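Local coordinates for protein D-aminoacyl-tRNA deacylase (Archaeoglobus fulgidus, PDB 1YQE) that probably hydrolyses D-aminoacyl-tRNAs to free tRNA and D-amino acids, countering the toxicity of mischarged tRNA, at residues V8-S13 and I48-E53; Q18-N23 and E168-V173. One frame throughout, in Å; residues are numbered along the deposited sequence.

Contact 1. Residues V8-S13 and I48-E53; sequences VVCSES and IAETKE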
loop_
_atom_site.group_PDB
_atom_site.type_symbol
_atom_site.label_atom_id
_atom_site.label_comp_id
_atom_site.label_asym_id
_atom_site.label_seq_id
_atom_site.Cartn_x
_atom_site.Cartn_y
_atom_site.Cartn_z
ATOM N N VAL A 8 -8.047 9.618 -3.850
ATOM C CA VAL A 8 -6.857 9.866 -3.039
ATOM C C VAL A 8 -7.368 10.465 -1.732
ATOM O O VAL A 8 -8.147 11.412 -1.743
ATOM C CB VAL A 8 -5.902 10.856 -3.733
ATOM C CG1 VAL A 8 -4.707 11.163 -2.825
ATOM C CG2 VAL A 8 -5.423 10.267 -5.047
ATOM N N VAL A 9 -6.941 9.896 -0.610
ATOM C CA VAL A 9 -7.379 10.359 0.702
ATOM C C VAL A 9 -6.210 10.849 1.541
ATOM O O VAL A 9 -5.187 10.173 1.638
ATOM C CB VAL A 9 -8.073 9.218 1.482
ATOM C CG1 VAL A 9 -8.386 9.668 2.904
ATOM C CG2 VAL A 9 -9.339 8.786 0.761
ATOM N N CYS A 10 -6.371 12.019 2.156
ATOM C CA CYS A 10 -5.331 12.588 3.009
ATOM C C CYS A 10 -5.923 13.177 4.287
ATOM O O CYS A 10 -7.136 13.372 4.396
ATOM C CB CYS A 10 -4.543 13.668 2.262
ATOM S SG CYS A 10 -5.500 15.112 1.750
ATOM N N SER A 11 -5.052 13.451 5.253
ATOM C CA SER A 11 -5.467 14.017 6.530
ATOM C C SER A 11 -5.181 15.518 6.558
ATOM O O SER A 11 -4.115 15.966 6.134
ATOM C CB SER A 11 -4.721 13.324 7.674
ATOM O OG SER A 11 -5.148 13.804 8.937
ATOM N N GLU A 12 -6.138 16.292 7.057
ATOM C CA GLU A 12 -5.983 17.737 7.135
ATOM C C GLU A 12 -4.772 18.160 7.963
ATOM O O GLU A 12 -4.153 19.185 7.681
ATOM C CB GLU A 12 -7.261 18.371 7.698
ATOM C CG GLU A 12 -8.403 18.404 6.683
ATOM C CD GLU A 12 -9.712 18.914 7.260
ATOM O OE1 GLU A 12 -9.703 19.972 7.930
ATOM O OE2 GLU A 12 -10.752 18.257 7.032
ATOM N N SER A 13 -4.420 17.360 8.966
ATOM C CA SER A 13 -3.282 17.675 9.823
ATOM C C SER A 13 -1.975 16.985 9.441
ATOM O O SER A 13 -1.016 17.025 10.207
ATOM C CB SER A 13 -3.611 17.341 11.281
ATOM O OG SER A 13 -3.942 15.973 11.433
ATOM N N ILE A 48 -10.291 13.475 -4.779
ATOM C CA ILE A 48 -9.437 13.716 -3.621
ATOM C C ILE A 48 -10.370 13.991 -2.446
ATOM O O ILE A 48 -11.357 14.718 -2.584
ATOM C CB ILE A 48 -8.519 14.947 -3.792
ATOM C CG1 ILE A 48 -7.567 14.751 -4.973
ATOM C CG2 ILE A 48 -7.715 15.168 -2.505
ATOM C CD1 ILE A 48 -6.664 15.952 -5.241
ATOM N N ALA A 49 -10.070 13.407 -1.294
ATOM C CA ALA A 49 -10.899 13.621 -0.116
ATOM C C ALA A 49 -10.015 13.959 1.070
ATOM O O ALA A 49 -8.997 13.307 1.311
ATOM C CB ALA A 49 -11.735 12.381 0.185
ATOM N N GLU A 50 -10.418 14.986 1.808
ATOM C CA GLU A 50 -9.679 15.430 2.973
ATOM C C GLU A 50 -10.538 15.149 4.201
ATOM O O GLU A 50 -11.741 15.412 4.201
ATOM C CB GLU A 50 -9.390 16.925 2.846
ATOM C CG GLU A 50 -8.158 17.398 3.579
ATOM C CD GLU A 50 -7.653 18.732 3.055
ATOM O OE1 GLU A 50 -6.620 19.215 3.558
ATOM O OE2 GLU A 50 -8.287 19.298 2.137
ATOM N N THR A 51 -9.918 14.596 5.236
ATOM C CA THR A 51 -10.622 14.276 6.470
ATOM C C THR A 51 -9.800 14.781 7.648
ATOM O O THR A 51 -8.583 14.913 7.544
ATOM C CB THR A 51 -10.822 12.755 6.622
ATOM O OG1 THR A 51 -11.540 12.485 7.831
ATOM C CG2 THR A 51 -9.473 12.039 6.675
ATOM N N LYS A 52 -10.465 15.073 8.760
ATOM C CA LYS A 52 -9.770 15.555 9.945
ATOM C C LYS A 52 -9.325 14.382 10.806
ATOM O O LYS A 52 -8.628 14.555 11.800
ATOM C CB LYS A 52 -10.670 16.498 10.756
ATOM C CG LYS A 52 -10.900 17.855 10.088
ATOM C CD LYS A 52 -11.537 18.871 11.035
ATOM C CE LYS A 52 -12.998 18.547 11.317
ATOM N NZ LYS A 52 -13.835 18.669 10.091
ATOM N N GLU A 53 -9.726 13.183 10.409
ATOM C CA GLU A 53 -9.362 11.981 11.149
ATOM C C GLU A 53 -7.929 11.547 10.880
ATOM O O GLU A 53 -7.385 11.774 9.797
ATOM C CB GLU A 53 -10.276 10.820 10.769
ATOM C CG GLU A 53 -11.751 11.055 10.993
ATOM C CD GLU A 53 -12.577 9.868 10.550
ATOM O OE1 GLU A 53 -13.819 9.930 10.647
ATOM O OE2 GLU A 53 -11.978 8.868 10.102
#

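Contact 2. Residues Q18-N23 and E168-V173; sequences QNIKDN and EAAEVV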
loop_
_atom_site.group_PDB
_atom_site.type_symbol
_atom_site.label_atom_id
_atom_site.label_comp_id
_atom_site.label_asym_id
_atom_site.label_seq_id
_atom_site.Cartn_x
_atom_site.Cartn_y
_atom_site.Cartn_z
ATOM N N GLN A 18 -0.850 16.808 2.877
ATOM C CA GLN A 18 -1.265 18.100 2.342
ATOM C C GLN A 18 -0.434 18.536 1.141
ATOM O O GLN A 18 -0.980 19.047 0.167
ATOM C CB GLN A 18 -1.197 19.176 3.433
ATOM C CG GLN A 18 -2.274 19.040 4.494
ATOM C CD GLN A 18 -3.662 19.093 3.896
ATOM O OE1 GLN A 18 -4.026 20.068 3.245
ATOM N NE2 GLN A 18 -4.445 18.041 4.104
ATOM N N ASN A 19 0.883 18.352 1.207
ATOM C CA ASN A 19 1.732 18.745 0.087
ATOM C C ASN A 19 1.450 17.870 -1.127
ATOM O O ASN A 19 1.494 18.345 -2.265
ATOM C CB ASN A 19 3.213 18.665 0.461
ATOM C CG ASN A 19 3.635 19.778 1.402
ATOM O OD1 ASN A 19 3.177 20.915 1.279
ATOM N ND2 ASN A 19 4.518 19.460 2.338
ATOM N N ILE A 20 1.163 16.594 -0.887
ATOM C CA ILE A 20 0.851 15.679 -1.976
ATOM C C ILE A 20 -0.449 16.172 -2.592
ATOM O O ILE A 20 -0.580 16.254 -3.815
ATOM C CB ILE A 20 0.668 14.216 -1.468
ATOM C CG1 ILE A 20 2.019 13.663 -0.990
ATOM C CG2 ILE A 20 0.078 13.338 -2.582
ATOM C CD1 ILE A 20 1.940 12.320 -0.291
ATOM N N LYS A 21 -1.396 16.526 -1.730
ATOM C CA LYS A 21 -2.691 17.025 -2.177
ATOM C C LYS A 21 -2.540 18.260 -3.058
ATOM O O LYS A 21 -3.121 18.328 -4.142
ATOM C CB LYS A 21 -3.576 17.381 -0.983
ATOM C CG LYS A 21 -4.960 17.848 -1.398
ATOM C CD LYS A 21 -5.704 18.525 -0.259
ATOM C CE LYS A 21 -5.074 19.864 0.096
ATOM N NZ LYS A 21 -5.819 20.542 1.190
ATOM N N ASP A 22 -1.769 19.239 -2.589
ATOM C CA ASP A 22 -1.564 20.464 -3.359
ATOM C C ASP A 22 -1.042 20.186 -4.765
ATOM O O ASP A 22 -1.437 20.852 -5.721
ATOM C CB ASP A 22 -0.601 21.411 -2.636
ATOM C CG ASP A 22 -1.192 21.985 -1.361
ATOM O OD1 ASP A 22 -2.388 22.345 -1.366
ATOM O OD2 ASP A 22 -0.456 22.091 -0.358
ATOM N N ASN A 23 -0.152 19.207 -4.895
ATOM C CA ASN A 23 0.402 18.869 -6.202
ATOM C C ASN A 23 -0.628 18.166 -7.083
ATOM O O ASN A 23 -0.718 18.433 -8.282
ATOM C CB ASN A 23 1.650 18.000 -6.032
ATOM C CG ASN A 23 2.846 18.794 -5.535
ATOM O OD1 ASN A 23 3.380 19.645 -6.252
ATOM N ND2 ASN A 23 3.264 18.531 -4.303
ATOM N N GLU A 168 9.288 18.971 -3.162
ATOM C CA GLU A 168 9.571 18.164 -4.338
ATOM C C GLU A 168 9.313 16.681 -4.126
ATOM O O GLU A 168 8.904 15.984 -5.054
ATOM C CB GLU A 168 11.009 18.371 -4.803
ATOM C CG GLU A 168 11.363 17.503 -5.990
ATOM C CD GLU A 168 12.606 17.967 -6.702
ATOM O OE1 GLU A 168 13.543 18.447 -6.027
ATOM O OE2 GLU A 168 12.650 17.838 -7.940
ATOM N N ALA A 169 9.563 16.191 -2.916
ATOM C CA ALA A 169 9.318 14.786 -2.624
ATOM C C ALA A 169 7.828 14.519 -2.832
ATOM O O ALA A 169 7.444 13.508 -3.421
ATOM C CB ALA A 169 9.721 14.455 -1.179
ATOM N N ALA A 170 6.996 15.445 -2.359
ATOM C CA ALA A 170 5.545 15.311 -2.490
ATOM C C ALA A 170 5.117 15.411 -3.948
ATOM O O ALA A 170 4.150 14.775 -4.364
ATOM C CB ALA A 170 4.844 16.387 -1.672
ATOM N N GLU A 171 5.846 16.215 -4.715
ATOM C CA GLU A 171 5.552 16.417 -6.127
ATOM C C GLU A 171 5.884 15.141 -6.910
ATOM O O GLU A 171 5.176 14.771 -7.850
ATOM C CB GLU A 171 6.365 17.612 -6.645
ATOM C CG GLU A 171 5.895 18.202 -7.966
ATOM C CD GLU A 171 6.221 17.321 -9.149
ATOM O OE1 GLU A 171 7.311 16.712 -9.151
ATOM O OE2 GLU A 171 5.394 17.250 -10.082
ATOM N N VAL A 172 6.963 14.469 -6.514
ATOM C CA VAL A 172 7.358 13.232 -7.168
ATOM C C VAL A 172 6.320 12.153 -6.875
ATOM O O VAL A 172 5.939 11.393 -7.766
ATOM C CB VAL A 172 8.757 12.769 -6.692
ATOM C CG1 VAL A 172 9.042 11.359 -7.179
ATOM C CG2 VAL A 172 9.821 13.721 -7.231
ATOM N N VAL A 173 5.853 12.097 -5.632
ATOM C CA VAL A 173 4.843 11.117 -5.250
ATOM C C VAL A 173 3.547 11.380 -6.015
ATOM O O VAL A 173 2.908 10.447 -6.509
ATOM C CB VAL A 173 4.532 11.182 -3.737
ATOM C CG1 VAL A 173 3.246 10.393 -3.430
ATOM C CG2 VAL A 173 5.695 10.611 -2.946
#

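Contact 1. Residues V8-S13 and I48-E53
Val8 to Ser11 and Ile48 to Thr51 pair in parallel, and the axes of the short strand segments are 23° apart. Backbone hydrogen bonds hold them: Ala49 N gives to Val8 O at 2.8 Å and Cys10 N to Ala49 O at 3.0 Å. Thr51 N bonds Cys10 O, and past the strand end Glu12 N bonds Thr51 O. There Thr51 OG1 accepts a hydrogen bond from Glu53 N at 3.2 Å, an ST turn.

Apolar contacts are sparse: Val9 CG2 and Ala49 CB are 4.4 Å apart, as are Val8 CB and Ile48 CG1.

The acidic side chains meet through carbon stems: Glu12 CG rests 3.3 Å from Glu50 CG, and the chains cross at about a right angle. Glu50 turns its carboxylate to Gln18, Lys21 and Tyr41. The extended Glu12 chain (chi2 175°) carries its carboxylate to Lys52: Glu12 OE2 is 3.1 Å from Lys52 CG and 4.4 Å from Lys52 NZ, beyond a salt bridge. With an alanine here, the stems of Glu50 and Lys52 would probably lose cover, and the lysine a nearby opposite charge.

This is a parallel strand pair inside a mixed sheet, with helix 15-24 packed on the side of Val8, Cys10 and Ile48.

Contact 2. Residues Q18-N23 and E168-V173
Asn23 reaches across to Ala170 and Glu171 on the second helix. Its CB points toward that helix. Asn23 CG lies beside the backbone N, anti to the carbonyl carbon (chi1 -74°), and comes 3.7 Å from Glu171 CA. There the amide divides. Asn23 OD1 lies 3.4 Å from Glu171 CG. Asn23 ND2 lies 3.7 Å from Ala170 CB. The same ND2 gives a weak, bent hydrogen bond to Asn19 O one turn back, at 2.7 Å. That bond may help to set the rotation of the amide. The planes of the amide and the Glu171 carboxylate are 84° apart.

The helix segments 18-23 and 168-173 cross at -57°, and their axes approach to 8.1 Å. The small Ala170 probably allows this closeness. Its CB touches Asn19 CB at 3.5 Å and also meets Ile20 CG1. Farther along, Ile20 CD1 packs on Val173 CG1 at 3.9 Å. Ile157 of strand 152-159 touches both Ala170 and Val173.

No hydrogen bond joins the two segments. Asn19 ND2 bonds Trp164 O, Glu171 pairs with Arg130, and Asn23 ND2 has a weak bond within its own helix. The helices are held to each other here by van der Waals packing.

From the N terminus, strand 6-11 enters the large mixed sheet and leads directly into helix 15-24. Contact 1 closes the first loop when strand 47-51 returns beside strand 6-11, with that helix and two other strands in between. Contact 2 starts inside this loop and closes much later, at helix 167-182. The two contacts therefore cross rather than nest. They also touch: Glu50 OE1 of contact 1 forms a salt bridge with Lys21 NZ of contact 2 and a probable hydrogen bond with Gln18 NE2. Helix 15-24 thus ties the early strands to helix 167-182, which packs on strand 152-159 of the same sheet.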